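Local coordinates for Peptide:N-glycosidase F (PDB 3PMS), which probably hydrolyses the amide bond joining N-linked glycans to asparagine side chains, releasing the sugar chain from glycoproteins and glycopeptides, at residues A185-T190 against F276-K281; I217-N220 against T224-H227. All coordinates share one frame; numbering follows the deposited sequence.

Interaction 1: residues A185-T190 against F276-K281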
loop_
_atom_site.group_PDB
_atom_site.type_symbol
_atom_site.label_atom_id
_atom_site.label_comp_id
_atom_site.label_asym_id
_atom_site.label_seq_id
_atom_site.Cartn_x
_atom_site.Cartn_y
_atom_site.Cartn_z
ATOM N N ALA A 185 5.100 -10.064 -16.438
ATOM C CA ALA A 185 5.389 -8.842 -15.667
ATOM C C ALA A 185 4.116 -8.079 -15.395
ATOM O O ALA A 185 3.182 -8.081 -16.189
ATOM C CB ALA A 185 6.359 -7.930 -16.375
ATOM N N TYR A 186 4.092 -7.382 -14.244
ATOM C CA TYR A 186 2.914 -6.575 -13.933
ATOM C C TYR A 186 3.279 -5.512 -12.889
ATOM O O TYR A 186 4.344 -5.522 -12.310
ATOM C CB TYR A 186 1.795 -7.440 -13.378
ATOM C CG TYR A 186 2.134 -8.367 -12.228
ATOM C CD1 TYR A 186 1.905 -7.948 -10.906
ATOM C CD2 TYR A 186 2.581 -9.632 -12.419
ATOM C CE1 TYR A 186 2.193 -8.733 -9.820
ATOM C CE2 TYR A 186 2.913 -10.429 -11.334
ATOM C CZ TYR A 186 2.661 -9.991 -10.029
ATOM O OH TYR A 186 2.887 -10.860 -9.005
ATOM N N LEU A 187 2.369 -4.540 -12.779
ATOM C CA LEU A 187 2.437 -3.460 -11.784
ATOM C C LEU A 187 1.489 -3.707 -10.631
ATOM O O LEU A 187 0.415 -4.258 -10.796
ATOM C CB LEU A 187 2.110 -2.103 -12.465
ATOM C CG LEU A 187 2.924 -1.753 -13.711
ATOM C CD1 LEU A 187 2.317 -0.552 -14.483
ATOM C CD2 LEU A 187 4.318 -1.497 -13.312
ATOM N N ARG A 188 1.930 -3.242 -9.466
ATOM C CA ARG A 188 1.160 -3.292 -8.211
ATOM C C ARG A 188 1.134 -1.883 -7.658
ATOM O O ARG A 188 2.183 -1.314 -7.384
ATOM C CB ARG A 188 1.870 -4.205 -7.182
ATOM C CG ARG A 188 1.197 -4.264 -5.857
ATOM C CD ARG A 188 2.207 -4.756 -4.782
ATOM N NE ARG A 188 1.617 -4.853 -3.449
ATOM C CZ ARG A 188 1.065 -5.945 -2.934
ATOM N NH1 ARG A 188 0.902 -7.044 -3.651
ATOM N NH2 ARG A 188 0.700 -5.969 -1.645
ATOM N N THR A 189 -0.060 -1.307 -7.590
ATOM C CA THR A 189 -0.230 0.093 -7.135
ATOM C C THR A 189 -1.215 0.203 -6.014
ATOM O O THR A 189 -2.290 -0.453 -5.979
ATOM C CB THR A 189 -0.686 0.990 -8.306
ATOM O OG1 THR A 189 0.199 0.873 -9.440
ATOM C CG2 THR A 189 -0.839 2.478 -7.891
ATOM N N THR A 190 -0.880 1.040 -5.039
ATOM C CA THR A 190 -1.735 1.339 -3.869
ATOM C C THR A 190 -1.800 2.897 -3.852
ATOM O O THR A 190 -0.779 3.594 -3.716
ATOM C CB THR A 190 -1.145 0.779 -2.601
ATOM O OG1 THR A 190 -0.835 -0.588 -2.814
ATOM C CG2 THR A 190 -2.135 0.908 -1.451
ATOM N N PHE A 276 10.960 0.348 -21.056
ATOM C CA PHE A 276 9.702 1.072 -21.365
ATOM C C PHE A 276 9.441 2.169 -20.360
ATOM O O PHE A 276 9.975 2.149 -19.266
ATOM C CB PHE A 276 8.494 0.117 -21.402
ATOM C CG PHE A 276 8.119 -0.510 -20.068
ATOM C CD1 PHE A 276 8.595 -1.766 -19.684
ATOM C CD2 PHE A 276 7.186 0.087 -19.225
ATOM C CE1 PHE A 276 8.152 -2.335 -18.466
ATOM C CE2 PHE A 276 6.803 -0.492 -18.033
ATOM C CZ PHE A 276 7.335 -1.685 -17.656
ATOM N N SER A 277 8.705 3.217 -20.764
ATOM C CA SER A 277 8.346 4.283 -19.827
ATOM C C SER A 277 7.003 4.018 -19.186
ATOM O O SER A 277 6.135 3.324 -19.701
ATOM C CB SER A 277 8.308 5.643 -20.487
ATOM O OG SER A 277 7.294 5.660 -21.451
ATOM N N TYR A 278 7.011 4.369 -17.918
ATOM C CA TYR A 278 5.837 4.405 -17.060
ATOM C C TYR A 278 5.556 5.852 -16.737
ATOM O O TYR A 278 6.453 6.646 -16.430
ATOM C CB TYR A 278 6.213 3.647 -15.786
ATOM C CG TYR A 278 5.300 3.840 -14.560
ATOM C CD1 TYR A 278 5.343 4.992 -13.800
ATOM C CD2 TYR A 278 4.501 2.813 -14.109
ATOM C CE1 TYR A 278 4.541 5.179 -12.657
ATOM C CE2 TYR A 278 3.678 2.984 -13.022
ATOM C CZ TYR A 278 3.726 4.122 -12.282
ATOM O OH TYR A 278 3.025 4.382 -11.136
ATOM N N GLU A 279 4.254 6.217 -16.773
ATOM C CA GLU A 279 3.846 7.522 -16.262
ATOM C C GLU A 279 2.533 7.343 -15.500
ATOM O O GLU A 279 1.578 6.778 -16.045
ATOM C CB GLU A 279 3.683 8.562 -17.349
ATOM C CG GLU A 279 3.379 9.910 -16.820
ATOM C CD GLU A 279 3.200 10.983 -17.907
ATOM O OE1 GLU A 279 3.284 10.665 -19.109
ATOM O OE2 GLU A 279 2.815 12.125 -17.524
ATOM N N TYR A 280 2.457 7.864 -14.271
ATOM C CA TYR A 280 1.184 7.905 -13.554
ATOM C C TYR A 280 0.562 9.300 -13.830
ATOM O O TYR A 280 1.090 10.319 -13.405
ATOM C CB TYR A 280 1.351 7.672 -12.018
ATOM C CG TYR A 280 0.069 7.167 -11.395
ATOM C CD1 TYR A 280 -0.185 5.791 -11.318
ATOM C CD2 TYR A 280 -0.943 8.010 -10.954
ATOM C CE1 TYR A 280 -1.348 5.290 -10.835
ATOM C CE2 TYR A 280 -2.147 7.513 -10.480
ATOM C CZ TYR A 280 -2.359 6.159 -10.408
ATOM O OH TYR A 280 -3.535 5.667 -9.908
ATOM N N LYS A 281 -0.593 9.301 -14.467
ATOM C CA LYS A 281 -1.338 10.512 -14.837
ATOM C C LYS A 281 -2.598 10.695 -14.005
ATOM O O LYS A 281 -3.530 9.895 -14.038
ATOM C CB LYS A 281 -1.736 10.482 -16.317
ATOM C CG LYS A 281 -0.583 10.399 -17.273
ATOM C CD LYS A 281 -1.192 10.473 -18.719
ATOM C CE LYS A 281 -0.179 10.378 -19.808
ATOM N NZ LYS A 281 -0.991 10.441 -21.108
#
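Leu187 reaches from strand 184-197 to Tyr278 on strand 275-281, spanning the gap between two facing sheets. Its CB leads off toward the other strand, but neither CB nor CG comes close enough to touch it. CG lies opposite the carbonyl carbon (chi1 -53°), and the second torsion stretches CD1 outward (chi2 167°), carrying that methyl closest to the ring; Leu187 CD2 stays further back, 4.4 Å from Tyr278 CD2. CD1 stops at the edge of the Tyr278 ring, near its plane, 4.0 Å from Tyr278 CD2; Tyr278 CE2 is nearly as close to Leu187 CD1, at 4.1 Å. Two residues on, the spacing repeats: Thr189 sends its CG2 methyl to Tyr280 CE1, again 4.1 Å away, meeting that ring at a slant. Thr189 OG1 instead bonds with Ser300 OG of strand 295-306, next to it in its own sheet. Tyr280 OH hydrogen-bonds with ND1 of His227. The CA atoms of Leu187 and Tyr278 stand 10.1 Å apart, the spacing of packed layers in a beta sandwich, consistent with the jelly-roll fold. No hydrogen bond joins the two segments, so methyl-to-ring packing does the work here, while the hydroxyls of Thr189 and Tyr280 bond to other strands.

Interaction 2: residues I217-N220 against T224-H227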
loop_
_atom_site.group_PDB
_atom_site.type_symbol
_atom_site.label_atom_id
_atom_site.label_comp_id
_atom_site.label_asym_id
_atom_site.label_seq_id
_atom_site.Cartn_x
_atom_site.Cartn_y
_atom_site.Cartn_z
ATOM N N ILE A 217 -2.342 4.941 -15.888
ATOM C CA ILE A 217 -0.939 4.631 -16.135
ATOM C C ILE A 217 -0.740 4.558 -17.644
ATOM O O ILE A 217 -1.444 3.807 -18.313
ATOM C CB ILE A 217 -0.537 3.288 -15.495
ATOM C CG1 ILE A 217 -0.484 3.467 -13.991
ATOM C CG2 ILE A 217 0.899 2.888 -15.952
ATOM C CD1 ILE A 217 -0.275 2.186 -13.176
ATOM N N ALA A 218 0.236 5.308 -18.110
ATOM C CA ALA A 218 0.676 5.296 -19.529
ATOM C C ALA A 218 1.960 4.483 -19.601
ATOM O O ALA A 218 2.873 4.623 -18.770
ATOM C CB ALA A 218 0.900 6.683 -20.066
ATOM N N ILE A 219 1.977 3.619 -20.606
ATOM C CA ILE A 219 3.138 2.744 -20.878
ATOM C C ILE A 219 3.639 3.157 -22.280
ATOM O O ILE A 219 2.867 3.080 -23.235
ATOM C CB ILE A 219 2.699 1.302 -20.897
ATOM C CG1 ILE A 219 2.123 0.855 -19.526
ATOM C CG2 ILE A 219 3.907 0.395 -21.315
ATOM C CD1 ILE A 219 3.100 0.904 -18.397
ATOM N N ASN A 220 4.897 3.523 -22.370
ATOM C CA ASN A 220 5.471 4.051 -23.634
ATOM C C ASN A 220 4.565 5.144 -24.203
ATOM O O ASN A 220 4.274 5.225 -25.405
ATOM C CB ASN A 220 5.687 2.916 -24.618
ATOM C CG ASN A 220 6.899 2.057 -24.258
ATOM O OD1 ASN A 220 6.972 0.853 -24.676
ATOM N ND2 ASN A 220 7.839 2.641 -23.614
ATOM N N THR A 224 -2.895 3.173 -20.819
ATOM C CA THR A 224 -3.051 1.703 -20.814
ATOM C C THR A 224 -3.981 1.151 -19.706
ATOM O O THR A 224 -4.799 0.230 -19.934
ATOM C CB THR A 224 -1.679 1.054 -20.790
ATOM O OG1 THR A 224 -0.988 1.485 -21.941
ATOM C CG2 THR A 224 -1.727 -0.488 -20.850
ATOM N N PHE A 225 -3.763 1.628 -18.475
ATOM C CA PHE A 225 -4.510 1.146 -17.334
ATOM C C PHE A 225 -5.223 2.288 -16.618
ATOM O O PHE A 225 -4.644 3.355 -16.466
ATOM C CB PHE A 225 -3.589 0.454 -16.321
ATOM C CG PHE A 225 -2.671 -0.599 -16.932
ATOM C CD1 PHE A 225 -3.206 -1.801 -17.366
ATOM C CD2 PHE A 225 -1.320 -0.392 -16.977
ATOM C CE1 PHE A 225 -2.365 -2.802 -17.869
ATOM C CE2 PHE A 225 -0.449 -1.407 -17.463
ATOM C CZ PHE A 225 -1.010 -2.550 -17.941
ATOM N N GLN A 226 -6.470 2.053 -16.261
ATOM C CA GLN A 226 -7.258 3.060 -15.498
ATOM C C GLN A 226 -7.439 2.575 -14.078
ATOM O O GLN A 226 -7.794 1.403 -13.832
ATOM C CB GLN A 226 -8.637 3.321 -16.147
ATOM C CG GLN A 226 -8.536 4.107 -17.421
ATOM C CD GLN A 226 -9.887 4.395 -18.052
ATOM O OE1 GLN A 226 -10.939 3.943 -17.595
ATOM N NE2 GLN A 226 -9.850 5.182 -19.116
ATOM N N HIS A 227 -7.294 3.517 -13.132
ATOM C CA HIS A 227 -7.531 3.292 -11.705
ATOM C C HIS A 227 -8.719 4.147 -11.254
ATOM O O HIS A 227 -8.593 5.350 -11.141
ATOM C CB HIS A 227 -6.279 3.665 -10.897
ATOM C CG HIS A 227 -5.125 2.738 -11.126
ATOM N ND1 HIS A 227 -3.888 2.961 -10.568
ATOM C CD2 HIS A 227 -5.054 1.528 -11.755
ATOM C CE1 HIS A 227 -3.091 1.959 -10.922
ATOM N NE2 HIS A 227 -3.759 1.092 -11.655
#
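Ile217 and Phe225 meet as an antiparallel hydrogen-bonded pair within a classic beta bulge, in which Thr224 and Phe225 both face Ile217. Ile217 N donates to Phe225 O at 2.9 Å. In return Ile217 O takes two donors, Thr224 N at 3.0 Å and Phe225 N at 3.2 Å; the longer bond is the straighter, with an N-H...O angle of 172°, and its donor lies in the carbonyl plane. Above the backbone, Phe225 presents its ring edge to Ile217, CD2 standing 4.0 Å from Ile217 CB, while its CE2 touches Ile219 CG1. One ring face is covered from within its own strand: Thr224 CG2 sits over the centre, 3.6 Å above the plane. At the far end of Ile217, CD1 comes within 3.6 Å of His227 CE1, the extended chi2 of 172° carrying the methyl there. A second shell steadies these groups, His227 NE2 bonding to Asp265 and Thr224 OG1 to Ser222 O. The hairpin closes one edge of its sheet: strand 222-229 is outermost, strand 213-219 continues the backbone bonding to strand 275-281, and Ile217 points across the sandwich to Leu187 and Thr189 of strand 184-197.

In the fold
The two interactions share a sheet but do different jobs: interaction 1 packs layer on layer, and interaction 2 joins neighbouring strands within one layer. Interaction 1 is wholly buried and apolar across its interface. Interaction 2 has a buried side too, yet Thr224 is exposed; main-chain hydrogen bonds join its strands, with apolar packing on the buried side. Strands 213-219 and 275-281 are neighbours, bonded where Ala218 N meets Glu279 O at 2.9 Å, so the hairpin extends the sheet that interaction 1 presses against strand 184-197. Tyr280 also packs on Ile217, bringing both contacts into one core. Along the chain, 217-227 is nested between 185-190 and 276-281.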